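Local structure of CD180 antigen (Mus musculus, 3T6Q) at residues A[12-15]-A[16-19]; A[30-33]-A[34-37]; A[38-41]-A[42-45]; A[47-50]-A[51-54]; A[110-113]-A[114-117]. The protein may cooperate with MD-1 and TLR4 to mediate B-cell innate responses to bacterial lipopolysaccharide, leading to NF-kappa-B activation. All coordinates share one frame; numbering follows the deposited sequence.

Contact 1: residues A[12-15]-A[16-19]; sequences EVNK and TYNC. With NAG (2-acetamido-2-deoxy-beta-D-glucopyranose), chain P.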
loop_
_atom_site.group_PDB
_atom_site.type_symbol
_atom_site.label_atom_id
_atom_site.label_comp_id
_atom_site.label_asym_id
_atom_site.label_seq_id
_atom_site.Cartn_x
_atom_site.Cartn_y
_atom_site.Cartn_z
ATOM N N GLU A 12 10.888 23.553 -24.555
ATOM C CA GLU A 12 12.066 23.813 -25.395
ATOM C C GLU A 12 11.839 23.212 -26.760
ATOM O O GLU A 12 11.693 21.997 -26.872
ATOM C CB GLU A 12 13.311 23.157 -24.836
ATOM C CG GLU A 12 14.112 23.971 -23.849
ATOM C CD GLU A 12 15.414 23.273 -23.494
ATOM O OE1 GLU A 12 15.526 22.766 -22.354
ATOM O OE2 GLU A 12 16.312 23.202 -24.364
ATOM N N VAL A 13 11.822 24.062 -27.787
ATOM C CA VAL A 13 11.629 23.646 -29.179
ATOM C C VAL A 13 12.392 22.363 -29.465
ATOM O O VAL A 13 13.608 22.281 -29.216
ATOM C CB VAL A 13 12.091 24.740 -30.187
ATOM C CG1 VAL A 13 11.744 24.333 -31.610
ATOM C CG2 VAL A 13 11.483 26.099 -29.845
ATOM N N ASN A 14 11.667 21.353 -29.957
ATOM C CA ASN A 14 12.251 20.060 -30.351
ATOM C C ASN A 14 12.842 19.202 -29.222
ATOM O O ASN A 14 13.314 18.093 -29.479
ATOM C CB ASN A 14 13.304 20.242 -31.456
ATOM C CG ASN A 14 12.710 20.741 -32.755
ATOM O OD1 ASN A 14 11.606 20.345 -33.137
ATOM N ND2 ASN A 14 13.449 21.616 -33.451
ATOM N N LYS A 15 12.813 19.704 -27.987
ATOM C CA LYS A 15 13.553 19.067 -26.907
ATOM C C LYS A 15 12.714 18.660 -25.687
ATOM O O LYS A 15 12.865 17.539 -25.182
ATOM C CB LYS A 15 14.703 19.979 -26.464
ATOM C CG LYS A 15 15.636 19.331 -25.459
ATOM C CD LYS A 15 16.792 20.254 -25.108
ATOM C CE LYS A 15 17.516 19.771 -23.863
ATOM N NZ LYS A 15 18.632 20.688 -23.509
ATOM N N THR A 16 11.849 19.563 -25.223
ATOM C CA THR A 16 11.162 19.384 -23.918
ATOM C C THR A 16 9.701 19.697 -24.003
ATOM O O THR A 16 9.327 20.805 -24.346
ATOM C CB THR A 16 11.776 20.281 -22.846
ATOM O OG1 THR A 16 13.137 19.906 -22.684
ATOM C CG2 THR A 16 11.053 20.127 -21.483
ATOM N N TYR A 17 8.872 18.707 -23.674
ATOM C CA TYR A 17 7.429 18.842 -23.795
ATOM C C TYR A 17 6.756 18.458 -22.483
ATOM O O TYR A 17 7.123 17.444 -21.856
ATOM C CB TYR A 17 6.891 18.033 -24.990
ATOM C CG TYR A 17 7.354 18.650 -26.297
ATOM C CD1 TYR A 17 6.594 19.637 -26.940
ATOM C CD2 TYR A 17 8.598 18.302 -26.841
ATOM C CE1 TYR A 17 7.048 20.232 -28.110
ATOM C CE2 TYR A 17 9.057 18.890 -28.005
ATOM C CZ TYR A 17 8.283 19.852 -28.630
ATOM O OH TYR A 17 8.766 20.436 -29.775
ATOM N N ASN A 18 5.836 19.323 -22.057
ATOM C CA ASN A 18 4.982 19.042 -20.912
ATOM C C ASN A 18 3.562 18.708 -21.361
ATOM O O ASN A 18 2.819 19.581 -21.802
ATOM C CB ASN A 18 4.960 20.241 -19.968
ATOM C CG ASN A 18 4.229 19.947 -18.679
ATOM O OD1 ASN A 18 3.155 19.346 -18.677
ATOM N ND2 ASN A 18 4.827 20.326 -17.576
ATOM N N CYS A 19 3.199 17.435 -21.252
ATOM C CA CYS A 19 1.864 16.957 -21.599
ATOM C C CYS A 19 1.057 16.562 -20.358
ATOM O O CYS A 19 0.127 15.749 -20.460
ATOM C CB CYS A 19 1.972 15.732 -22.490
ATOM S SG CYS A 19 3.280 15.859 -23.721
HETATM C C1 NAG P . 13.036 22.193 -34.713
HETATM C C2 NAG P . 14.180 23.147 -35.081
HETATM C C3 NAG P . 14.103 23.601 -36.532
HETATM C C4 NAG P . 13.852 22.448 -37.493
HETATM C C5 NAG P . 12.700 21.564 -37.018
HETATM C C6 NAG P . 12.617 20.293 -37.856
HETATM C C7 NAG P . 15.147 24.629 -33.385
HETATM C C8 NAG P . 15.008 25.917 -32.619
HETATM N N2 NAG P . 14.182 24.346 -34.261
HETATM O O3 NAG P . 15.316 24.229 -36.883
HETATM O O4 NAG P . 13.547 23.008 -38.747
HETATM O O5 NAG P . 12.894 21.163 -35.677
HETATM O O6 NAG P . 11.335 20.215 -38.436
HETATM O O7 NAG P . 16.109 23.887 -33.183
#

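Contact 2: residues A[30-33]-A[34-37]; sequences TLPN and STEC. With NAG (2-acetamido-2-deoxy-beta-D-glucopyranose), chain Q.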
loop_
_atom_site.group_PDB
_atom_site.type_symbol
_atom_site.label_atom_id
_atom_site.label_comp_id
_atom_site.label_asym_id
_atom_site.label_seq_id
_atom_site.Cartn_x
_atom_site.Cartn_y
_atom_site.Cartn_z
ATOM N N THR A 30 2.090 14.360 -32.746
ATOM C CA THR A 30 2.762 15.636 -32.988
ATOM C C THR A 30 4.069 15.872 -32.211
ATOM O O THR A 30 4.724 16.889 -32.438
ATOM C CB THR A 30 1.826 16.837 -32.719
ATOM O OG1 THR A 30 1.335 16.776 -31.376
ATOM C CG2 THR A 30 0.647 16.846 -33.691
ATOM N N LEU A 31 4.451 14.978 -31.294
ATOM C CA LEU A 31 5.726 15.166 -30.547
ATOM C C LEU A 31 6.874 14.714 -31.407
ATOM O O LEU A 31 6.851 13.577 -31.898
ATOM C CB LEU A 31 5.781 14.380 -29.219
ATOM C CG LEU A 31 4.817 14.675 -28.062
ATOM C CD1 LEU A 31 5.062 13.654 -26.948
ATOM C CD2 LEU A 31 4.953 16.097 -27.532
ATOM N N PRO A 32 7.894 15.574 -31.574
ATOM C CA PRO A 32 9.015 15.252 -32.467
ATOM C C PRO A 32 9.849 14.066 -31.994
ATOM O O PRO A 32 9.938 13.790 -30.790
ATOM C CB PRO A 32 9.850 16.545 -32.461
ATOM C CG PRO A 32 9.513 17.197 -31.157
ATOM C CD PRO A 32 8.049 16.914 -30.976
ATOM N N ASN A 33 10.454 13.373 -32.952
ATOM C CA ASN A 33 11.309 12.216 -32.690
ATOM C C ASN A 33 12.552 12.576 -31.890
ATOM O O ASN A 33 13.204 11.711 -31.292
ATOM C CB ASN A 33 11.727 11.576 -34.015
ATOM C CG ASN A 33 10.592 10.820 -34.688
ATOM O OD1 ASN A 33 9.619 10.409 -34.034
ATOM N ND2 ASN A 33 10.718 10.628 -36.006
ATOM N N SER A 34 12.867 13.863 -31.900
ATOM C CA SER A 34 14.016 14.403 -31.206
ATOM C C SER A 34 13.749 14.740 -29.723
ATOM O O SER A 34 14.675 15.122 -29.023
ATOM C CB SER A 34 14.442 15.686 -31.900
ATOM O OG SER A 34 13.353 16.579 -31.872
ATOM N N THR A 35 12.497 14.634 -29.264
ATOM C CA THR A 35 12.164 14.908 -27.840
ATOM C C THR A 35 13.127 14.192 -26.898
ATOM O O THR A 35 13.358 12.982 -27.019
ATOM C CB THR A 35 10.730 14.469 -27.503
ATOM O OG1 THR A 35 9.826 15.125 -28.392
ATOM C CG2 THR A 35 10.381 14.838 -26.025
ATOM N N GLU A 36 13.719 14.950 -25.983
ATOM C CA GLU A 36 14.596 14.383 -24.960
ATOM C C GLU A 36 13.996 14.368 -23.548
ATOM O O GLU A 36 14.296 13.474 -22.764
ATOM C CB GLU A 36 15.904 15.148 -24.943
ATOM C CG GLU A 36 16.701 14.938 -26.217
ATOM C CD GLU A 36 17.947 15.782 -26.299
ATOM O OE1 GLU A 36 18.254 16.524 -25.336
ATOM O OE2 GLU A 36 18.625 15.685 -27.346
ATOM N N CYS A 37 13.139 15.333 -23.241
ATOM C CA CYS A 37 12.553 15.434 -21.887
ATOM C C CYS A 37 11.035 15.516 -21.970
ATOM O O CYS A 37 10.488 16.531 -22.392
ATOM C CB CYS A 37 13.128 16.634 -21.120
ATOM S SG CYS A 37 14.935 16.685 -21.032
HETATM C C1 NAG Q . 9.782 9.918 -36.848
HETATM C C2 NAG Q . 10.472 10.236 -38.188
HETATM C C3 NAG Q . 10.301 9.194 -39.300
HETATM C C4 NAG Q . 10.058 7.763 -38.812
HETATM C C5 NAG Q . 9.248 7.735 -37.516
HETATM C C6 NAG Q . 9.098 6.329 -36.946
HETATM C C7 NAG Q . 10.878 12.485 -39.014
HETATM C C8 NAG Q . 10.275 13.763 -39.532
HETATM N N2 NAG Q . 10.015 11.516 -38.697
HETATM O O3 NAG Q . 11.464 9.224 -40.107
HETATM O O4 NAG Q . 9.367 7.049 -39.808
HETATM O O5 NAG Q . 9.920 8.542 -36.575
HETATM O O6 NAG Q . 10.277 5.970 -36.266
HETATM O O7 NAG Q . 12.103 12.366 -38.890
HETATM O O HOH W 1 12.899 10.975 -28.789
#

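Contact 3: residues A[38-41]-A[42-45]; sequences LEFS and FNVL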
loop_
_atom_site.group_PDB
_atom_site.type_symbol
_atom_site.label_atom_id
_atom_site.label_comp_id
_atom_site.label_asym_id
_atom_site.label_seq_id
_atom_site.Cartn_x
_atom_site.Cartn_y
_atom_site.Cartn_z
ATOM N N LEU A 38 10.371 14.429 -21.561
ATOM C CA LEU A 38 8.926 14.286 -21.667
ATOM C C LEU A 38 8.281 14.186 -20.261
ATOM O O LEU A 38 8.536 13.238 -19.510
ATOM C CB LEU A 38 8.570 13.042 -22.505
ATOM C CG LEU A 38 7.062 12.997 -22.870
ATOM C CD1 LEU A 38 6.613 14.276 -23.561
ATOM C CD2 LEU A 38 6.678 11.772 -23.684
ATOM N N GLU A 39 7.459 15.175 -19.938
ATOM C CA GLU A 39 6.730 15.229 -18.649
ATOM C C GLU A 39 5.341 14.784 -18.998
ATOM O O GLU A 39 4.558 15.533 -19.601
ATOM C CB GLU A 39 6.738 16.683 -18.152
ATOM C CG GLU A 39 8.147 17.269 -18.241
ATOM C CD GLU A 39 8.256 18.703 -17.769
ATOM O OE1 GLU A 39 7.219 19.351 -17.542
ATOM O OE2 GLU A 39 9.395 19.189 -17.628
ATOM N N PHE A 40 5.031 13.546 -18.659
ATOM C CA PHE A 40 3.780 12.963 -19.095
ATOM C C PHE A 40 2.859 12.606 -17.906
ATOM O O PHE A 40 1.968 11.765 -18.052
ATOM C CB PHE A 40 4.110 11.710 -19.947
ATOM C CG PHE A 40 3.081 11.402 -21.029
ATOM C CD1 PHE A 40 2.183 10.352 -20.884
ATOM C CD2 PHE A 40 3.036 12.156 -22.187
ATOM C CE1 PHE A 40 1.234 10.073 -21.877
ATOM C CE2 PHE A 40 2.102 11.892 -23.190
ATOM C CZ PHE A 40 1.197 10.843 -23.032
ATOM N N SER A 41 3.086 13.223 -16.745
ATOM C CA SER A 41 2.327 12.853 -15.545
ATOM C C SER A 41 0.839 13.117 -15.692
ATOM O O SER A 41 0.423 14.013 -16.425
ATOM C CB SER A 41 2.838 13.557 -14.299
ATOM O OG SER A 41 2.796 14.961 -14.448
ATOM N N PHE A 42 0.060 12.327 -14.966
ATOM C CA PHE A 42 -1.390 12.513 -14.849
ATOM C C PHE A 42 -2.121 12.290 -16.172
ATOM O O PHE A 42 -3.109 12.967 -16.461
ATOM C CB PHE A 42 -1.754 13.871 -14.237
ATOM C CG PHE A 42 -1.237 14.066 -12.813
ATOM C CD1 PHE A 42 -0.103 14.818 -12.574
ATOM C CD2 PHE A 42 -1.909 13.502 -11.724
ATOM C CE1 PHE A 42 0.375 15.017 -11.278
ATOM C CE2 PHE A 42 -1.451 13.713 -10.420
ATOM C CZ PHE A 42 -0.298 14.444 -10.200
ATOM N N ASN A 43 -1.636 11.341 -16.965
ATOM C CA ASN A 43 -2.386 10.915 -18.137
ATOM C C ASN A 43 -2.969 9.545 -17.861
ATOM O O ASN A 43 -3.161 9.181 -16.672
ATOM C CB ASN A 43 -1.517 11.004 -19.405
ATOM C CG ASN A 43 -1.259 12.439 -19.810
ATOM O OD1 ASN A 43 -0.106 12.926 -19.789
ATOM N ND2 ASN A 43 -2.326 13.158 -20.122
ATOM N N VAL A 44 -3.299 8.794 -18.910
ATOM C CA VAL A 44 -4.068 7.550 -18.728
ATOM C C VAL A 44 -3.542 6.434 -19.620
ATOM O O VAL A 44 -3.962 6.325 -20.788
ATOM C CB VAL A 44 -5.579 7.738 -19.007
ATOM C CG1 VAL A 44 -6.332 6.470 -18.616
ATOM C CG2 VAL A 44 -6.140 8.949 -18.254
ATOM N N LEU A 45 -2.687 5.578 -19.047
ATOM C CA LEU A 45 -1.976 4.521 -19.776
ATOM C C LEU A 45 -2.106 3.154 -19.101
ATOM O O LEU A 45 -1.161 2.664 -18.491
ATOM C CB LEU A 45 -0.489 4.905 -19.926
ATOM C CG LEU A 45 -0.206 6.238 -20.610
ATOM C CD1 LEU A 45 1.273 6.513 -20.384
ATOM C CD2 LEU A 45 -0.524 6.263 -22.110
#

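Contact 4: residues A[47-50]-A[51-54]; sequences TIQN and TTFS. With NAG (2-acetamido-2-deoxy-beta-D-glucopyranose), chain R.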
loop_
_atom_site.group_PDB
_atom_site.type_symbol
_atom_site.label_atom_id
_atom_site.label_comp_id
_atom_site.label_asym_id
_atom_site.label_seq_id
_atom_site.Cartn_x
_atom_site.Cartn_y
_atom_site.Cartn_z
ATOM N N THR A 47 -2.017 0.092 -19.844
ATOM C CA THR A 47 -0.882 -0.826 -20.069
ATOM C C THR A 47 0.126 -0.068 -20.909
ATOM O O THR A 47 -0.260 0.748 -21.726
ATOM C CB THR A 47 -1.277 -2.100 -20.862
ATOM O OG1 THR A 47 -1.668 -1.712 -22.175
ATOM C CG2 THR A 47 -2.444 -2.879 -20.207
ATOM N N ILE A 48 1.408 -0.302 -20.668
ATOM C CA ILE A 48 2.444 0.211 -21.548
ATOM C C ILE A 48 3.200 -1.040 -22.013
ATOM O O ILE A 48 3.265 -2.093 -21.301
ATOM C CB ILE A 48 3.343 1.308 -20.879
ATOM C CG1 ILE A 48 4.016 0.762 -19.579
ATOM C CG2 ILE A 48 2.484 2.533 -20.557
ATOM C CD1 ILE A 48 4.944 1.785 -18.885
ATOM N N GLN A 49 3.748 -0.951 -23.216
ATOM C CA GLN A 49 4.254 -2.156 -23.872
ATOM C C GLN A 49 5.234 -1.692 -24.987
ATOM O O GLN A 49 5.479 -0.495 -25.125
ATOM C CB GLN A 49 3.068 -2.972 -24.449
ATOM C CG GLN A 49 2.219 -2.238 -25.497
ATOM C CD GLN A 49 1.012 -1.562 -24.908
ATOM O OE1 GLN A 49 0.486 -1.982 -23.873
ATOM N NE2 GLN A 49 0.559 -0.507 -25.554
ATOM N N ASN A 50 5.755 -2.631 -25.772
ATOM C CA ASN A 50 6.827 -2.354 -26.745
ATOM C C ASN A 50 6.514 -1.283 -27.751
ATOM O O ASN A 50 7.418 -0.594 -28.210
ATOM C CB ASN A 50 7.298 -3.645 -27.437
ATOM C CG ASN A 50 6.255 -4.213 -28.405
ATOM O OD1 ASN A 50 5.050 -4.166 -28.152
ATOM N ND2 ASN A 50 6.729 -4.741 -29.535
ATOM N N THR A 51 5.233 -1.063 -28.039
ATOM C CA THR A 51 4.828 -0.042 -29.001
ATOM C C THR A 51 4.580 1.367 -28.421
ATOM O O THR A 51 4.399 2.346 -29.169
ATOM C CB THR A 51 3.537 -0.472 -29.713
ATOM O OG1 THR A 51 2.595 -0.873 -28.715
ATOM C CG2 THR A 51 3.807 -1.674 -30.644
ATOM N N THR A 52 4.535 1.488 -27.102
ATOM C CA THR A 52 4.099 2.749 -26.502
ATOM C C THR A 52 5.068 3.906 -26.765
ATOM O O THR A 52 4.646 5.029 -27.098
ATOM C CB THR A 52 3.931 2.578 -24.980
ATOM O OG1 THR A 52 3.068 1.452 -24.741
ATOM C CG2 THR A 52 3.371 3.873 -24.373
ATOM N N PHE A 53 6.368 3.637 -26.623
ATOM C CA PHE A 53 7.374 4.726 -26.661
ATOM C C PHE A 53 8.392 4.567 -27.819
ATOM O O PHE A 53 9.351 5.346 -27.916
ATOM C CB PHE A 53 8.147 4.774 -25.309
ATOM C CG PHE A 53 7.256 4.973 -24.076
ATOM C CD1 PHE A 53 7.134 3.957 -23.124
ATOM C CD2 PHE A 53 6.568 6.165 -23.862
ATOM C CE1 PHE A 53 6.317 4.123 -22.013
ATOM C CE2 PHE A 53 5.730 6.344 -22.728
ATOM C CZ PHE A 53 5.616 5.324 -21.814
ATOM N N SER A 54 8.212 3.550 -28.665
ATOM C CA SER A 54 9.313 3.101 -29.546
ATOM C C SER A 54 9.864 4.153 -30.521
ATOM O O SER A 54 11.026 4.065 -30.897
ATOM C CB SER A 54 8.976 1.787 -30.281
ATOM O OG SER A 54 7.816 1.968 -31.054
HETATM C C1 NAG R . 5.883 -5.335 -30.547
HETATM C C2 NAG R . 6.434 -5.120 -31.969
HETATM C C3 NAG R . 5.680 -6.014 -32.977
HETATM C C4 NAG R . 5.424 -7.446 -32.478
HETATM C C5 NAG R . 4.785 -7.347 -31.098
HETATM C C6 NAG R . 4.360 -8.665 -30.464
HETATM C C7 NAG R . 7.507 -2.888 -32.117
HETATM C C8 NAG R . 7.412 -1.453 -32.518
HETATM N N2 NAG R . 6.448 -3.700 -32.336
HETATM O O3 NAG R . 6.461 -6.127 -34.135
HETATM O O4 NAG R . 4.611 -8.156 -33.398
HETATM O O5 NAG R . 5.733 -6.725 -30.263
HETATM O O6 NAG R . 5.509 -9.393 -30.140
HETATM O O7 NAG R . 8.571 -3.253 -31.610
HETATM O O HOH W 2 0.463 2.472 -24.673
HETATM O O HOH W 3 8.009 1.395 -26.368
#

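Contact 5: residues A[110-113]-A[114-117]; sequences LFFI and QTGI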
loop_
_atom_site.group_PDB
_atom_site.type_symbol
_atom_site.label_atom_id
_atom_site.label_comp_id
_atom_site.label_asym_id
_atom_site.label_seq_id
_atom_site.Cartn_x
_atom_site.Cartn_y
_atom_site.Cartn_z
ATOM N N LEU A 110 15.884 5.955 -10.881
ATOM C CA LEU A 110 14.589 5.323 -11.129
ATOM C C LEU A 110 13.716 5.613 -9.912
ATOM O O LEU A 110 14.159 5.369 -8.778
ATOM C CB LEU A 110 14.767 3.814 -11.331
ATOM C CG LEU A 110 13.499 2.937 -11.417
ATOM C CD1 LEU A 110 12.675 3.355 -12.610
ATOM C CD2 LEU A 110 13.846 1.467 -11.562
ATOM N N PHE A 111 12.512 6.141 -10.154
ATOM C CA PHE A 111 11.529 6.429 -9.072
ATOM C C PHE A 111 10.363 5.441 -9.192
ATOM O O PHE A 111 9.681 5.347 -10.239
ATOM C CB PHE A 111 11.044 7.854 -9.201
ATOM C CG PHE A 111 12.154 8.884 -9.019
ATOM C CD1 PHE A 111 12.322 9.547 -7.796
ATOM C CD2 PHE A 111 13.113 9.102 -10.041
ATOM C CE1 PHE A 111 13.336 10.502 -7.620
ATOM C CE2 PHE A 111 14.167 10.024 -9.850
ATOM C CZ PHE A 111 14.269 10.723 -8.634
ATOM N N PHE A 112 10.174 4.683 -8.141
ATOM C CA PHE A 112 9.132 3.650 -8.084
ATOM C C PHE A 112 8.319 3.856 -6.790
ATOM O O PHE A 112 7.905 2.907 -6.144
ATOM C CB PHE A 112 9.796 2.275 -8.095
ATOM C CG PHE A 112 9.322 1.387 -9.199
ATOM C CD1 PHE A 112 8.426 0.352 -8.936
ATOM C CD2 PHE A 112 9.792 1.572 -10.504
ATOM C CE1 PHE A 112 7.983 -0.478 -9.947
ATOM C CE2 PHE A 112 9.364 0.722 -11.527
ATOM C CZ PHE A 112 8.449 -0.276 -11.245
ATOM N N ILE A 113 8.079 5.120 -6.452
ATOM C CA ILE A 113 7.422 5.487 -5.185
ATOM C C ILE A 113 5.917 5.136 -5.229
ATOM O O ILE A 113 5.228 5.383 -6.219
ATOM C CB ILE A 113 7.691 7.006 -4.895
ATOM C CG1 ILE A 113 9.183 7.241 -4.593
ATOM C CG2 ILE A 113 6.806 7.553 -3.756
ATOM C CD1 ILE A 113 9.641 8.697 -4.762
ATOM N N GLN A 114 5.396 4.596 -4.122
ATOM C CA GLN A 114 3.962 4.372 -3.998
ATOM C C GLN A 114 3.428 3.702 -5.277
ATOM O O GLN A 114 2.495 4.190 -5.942
ATOM C CB GLN A 114 3.161 5.641 -3.662
ATOM C CG GLN A 114 1.801 5.303 -3.024
ATOM C CD GLN A 114 0.991 6.550 -2.675
ATOM O OE1 GLN A 114 0.566 7.280 -3.567
ATOM N NE2 GLN A 114 0.763 6.781 -1.377
ATOM N N THR A 115 4.029 2.559 -5.576
ATOM C CA THR A 115 3.588 1.690 -6.672
ATOM C C THR A 115 2.933 0.414 -6.135
ATOM O O THR A 115 2.679 -0.534 -6.900
ATOM C CB THR A 115 4.785 1.317 -7.577
ATOM O OG1 THR A 115 5.854 0.889 -6.725
ATOM C CG2 THR A 115 5.213 2.564 -8.382
ATOM N N GLY A 116 2.731 0.336 -4.829
ATOM C CA GLY A 116 2.074 -0.822 -4.232
ATOM C C GLY A 116 2.934 -2.051 -4.022
ATOM O O GLY A 116 2.420 -3.109 -3.630
ATOM N N ILE A 117 4.237 -1.953 -4.283
ATOM C CA ILE A 117 5.074 -3.154 -4.322
ATOM C C ILE A 117 5.468 -3.596 -2.916
ATOM O O ILE A 117 5.613 -2.779 -2.006
ATOM C CB ILE A 117 6.332 -2.962 -5.206
ATOM C CG1 ILE A 117 7.273 -1.928 -4.587
ATOM C CG2 ILE A 117 5.885 -2.552 -6.623
ATOM C CD1 ILE A 117 8.687 -1.913 -5.217
#

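Contact 1: residues A[12-15]-A[16-19]
Glu12 and Thr16 face each other as an antiparallel hydrogen-bonded pair, and their backbones form the tight part of this hairpin. Thr16 N donates to Glu12 O at 2.9 Å, and Glu12 N returns a bond to Thr16 O at 3.2 Å. Lys15 N also reaches Glu12 O, at 2.8 Å, so two consecutive residues sit against one: a classic beta bulge. The turn passes through Asn14, which takes positive phi (66°), a conformation asparagine tolerates better than most residues. Beneath it lies the buried Tyr17. With CG anti to the carbonyl carbon (chi1 -69°), the ring runs back under the turn, and its OH receives Asn14 N at 3.0 Å over a somewhat bent N-H path (141°). Glu10 is the second partner of that hydroxyl, while Leu31, Pro32 and Thr35 pack round the ring. The solvent side is looser. Glu12 and Lys15 extend from the hairpin to a salt bridge at Lys15 NZ and Glu12 OE2, 3.5 Å apart, and long flexible chains suit that exposed place. Asn14 carries an N-linked sugar, its ND2 bonded to C1 of the NAG, and Val13 CG1 lies 3.6 Å from the sugar's N2. The hairpin belongs to the N-terminal cap of the leucine-rich repeats, where Cys19 is joined to Cys8. Its chemistry implies a backbone-held turn: the tyrosine fixes it from inside, while the charge pair and the sugar lie at separate outer parts of the hairpin.

Contact 2: residues A[30-33]-A[34-37]
Pro32 O is gripped twice by Thr35: the hydroxyl OG1 donates to it at 2.7 Å and the backbone N at 3.1 Å. The two donors come from different directions, OG1 tilted only 19° from the carbonyl plane and N well above it, 59° out. The backbone bond closes a type I beta turn running from Pro32 to Thr35. Threonine suits the last position because its OG1, lying beside its own backbone N (chi1 -56°), can reach the same carbonyl. This oxygen also rests on the proline ring, which crosses the threonine side chain at about a right angle, with Pro32 CG 3.5 Å from Thr35 OG1. The turn joins the N-terminal cap to the first leucine-rich repeat, just ahead of strand 37-39. Pro32 opens the turn, its ring restricting phi just before the corners, which are Asn33 and Ser34. At the second corner Ser34 lays OG alongside the ring, 3.6 Å from Pro32 CB, and the same hydroxyl is hydrogen-bonded to Asn14 O. A water bridges two carbonyls of the turn, donating to Asn33 O at 2.6 Å and to Thr35 O at 2.7 Å. Asn33, turned outward, has ND2 bonded to C1 of a NAG. Its OD1 is hydrogen-bonded to Arg55, which also binds Leu31 O and so braces the sugar-bearing amide against the turn.

Contact 3: residues A[38-41]-A[42-45]
Phe40 and Asn43 cross at about a right angle, the asparagine side chain lying over one face of the aromatic ring. The planes of ring and amide are inclined by 48°, so the two groups are neither stacked flat nor perpendicular. Asn43 CB approaches Phe40 CE1 to 3.8 Å. Leu45 meets the same end of the ring: its CD1 lies 3.9 Å from Phe40 CE1, again with the side chains roughly at right angles. The phenylalanine reaches both because its CG stands anti to the backbone N (chi1 -150°), which sends the ring inward. Leucine and phenylalanine suit this buried interior, which Leu24 of the cap helps to fill.

Phe42 turns the other way. Its positive phi (66°) bends the chain, and its ring lies obliquely beside the hydroxyl of Ser41, with Ser41 OG 3.5 Å from Phe42 CD1. There the ring makes a cation-pi contact with a basic side chain of another protein chain, so the bend separates an inner from an outer aromatic. Leu38, Phe40, Asn43 and Leu45 occupy the fixed positions of LxLxxNxL, the signature of a leucine-rich repeat, here the first of the solenoid.

Contact 4: residues A[47-50]-A[51-54]
Thr52 and Gln49 bind each other in both directions. Gln49 N donates to Thr52 OG1 at 2.9 Å (153°), and Thr52 N donates back to Gln49 O at 3.0 Å. Threonine suits the place because OG1, set beside its backbone N (chi1 -53°), faces the chain while CG2 turns inward. That methyl sits 3.6 Å above the centre of the Phe53 ring, and Ile48 CD1 meets the edge of this ring, 4.1 Å from Phe53 CE1.

The next shell positions these groups. Gln49 bends at chi2 (-94°) and is tied back by Thr47 OG1, which donates to Gln49 OE1 at 2.8 Å in the amide plane. A water lies 2.8 Å from Thr52 OG1, and a second accepts from Phe53 N. In the next repeat, Phe77 sets its nearly parallel ring against Phe53.

Outside, Asn50 ND2 is bonded to C1 of a NAG, flanked by Thr51 CG2, 3.7 Å from the sugar's N2, and hydrogen-bonded to Gln78. Thr52 is also the threonine of the Asn-X-Thr glycosylation signal, so one side chain probably serves both sugar attachment during biosynthesis and, in the folded protein, the polar closure of the turn over an apolar underside.

Contact 5: residues A[110-113]-A[114-117]
Phe112 and Thr115 meet through one polar bond and an apolar touch. In the polar contact, Thr115 OG1 donates to Phe112 O at 2.9 Å, from above the carbonyl plane and 44° out of it. Its first torsion (chi1 48°) holds the oxygen between backbone N and carbonyl carbon, turned toward the preceding chain. Asn139, from the next repeat, adds two further bonds, its ND2 to Phe112 O and its OD1 to Thr115 N. The carbonyl thus has two donors.

The apolar contacts gather on the ring. The side chains of Phe112 and Thr115 cross at about a right angle, Thr115 CG2 lying 3.9 Å from Phe112 CD1, and Ile117 CD1 adds a looser touch at 4.4 Å from the same atom. Leu88, Leu93 and Ile123 pack on the ring as well, a setting for bulky hydrocarbon side chains.

Chain shape accounts for the rest. Gln114 takes a left-handed conformation (phi 47°) and carries its amide outward, where OE1 is hydrogen-bonded to the backbone of another protein chain; Gly116 is also at positive phi, a conformation that glycine adopts readily. In this leucine-rich repeat Leu110, Phe112 and Ile117 occupy the usual apolar positions, but threonine stands where asparagine is usual. Its short hydroxyl binds within the bend, and the ladder to the next repeat is supplied by Asn139.

How the contacts relate
Contacts 1 to 4 follow the chain from the N-terminal cap into the first leucine-rich repeat, and contact 5 repeats the bend of contact 3 three repeats on, their centres about 16 Å apart. Contacts 1 and 2, about 7 Å between centres, are joined by a probable hydrogen bond between Lys15 O and Glu36 N, 2.8 Å apart. Strands 16-18 and 37-39 are sheet neighbours and join contacts 1 and 3, with Cys19 N 2.9 Å from Glu39 O. Contacts 1, 2 and 4 each bear an N-linked NAG; in 2 and 4 the Asn-X-Thr hydroxyl also bonds within the turn, whereas Thr16 of contact 1 pairs through its backbone. Contacts 3 and 5 instead meet another protein chain.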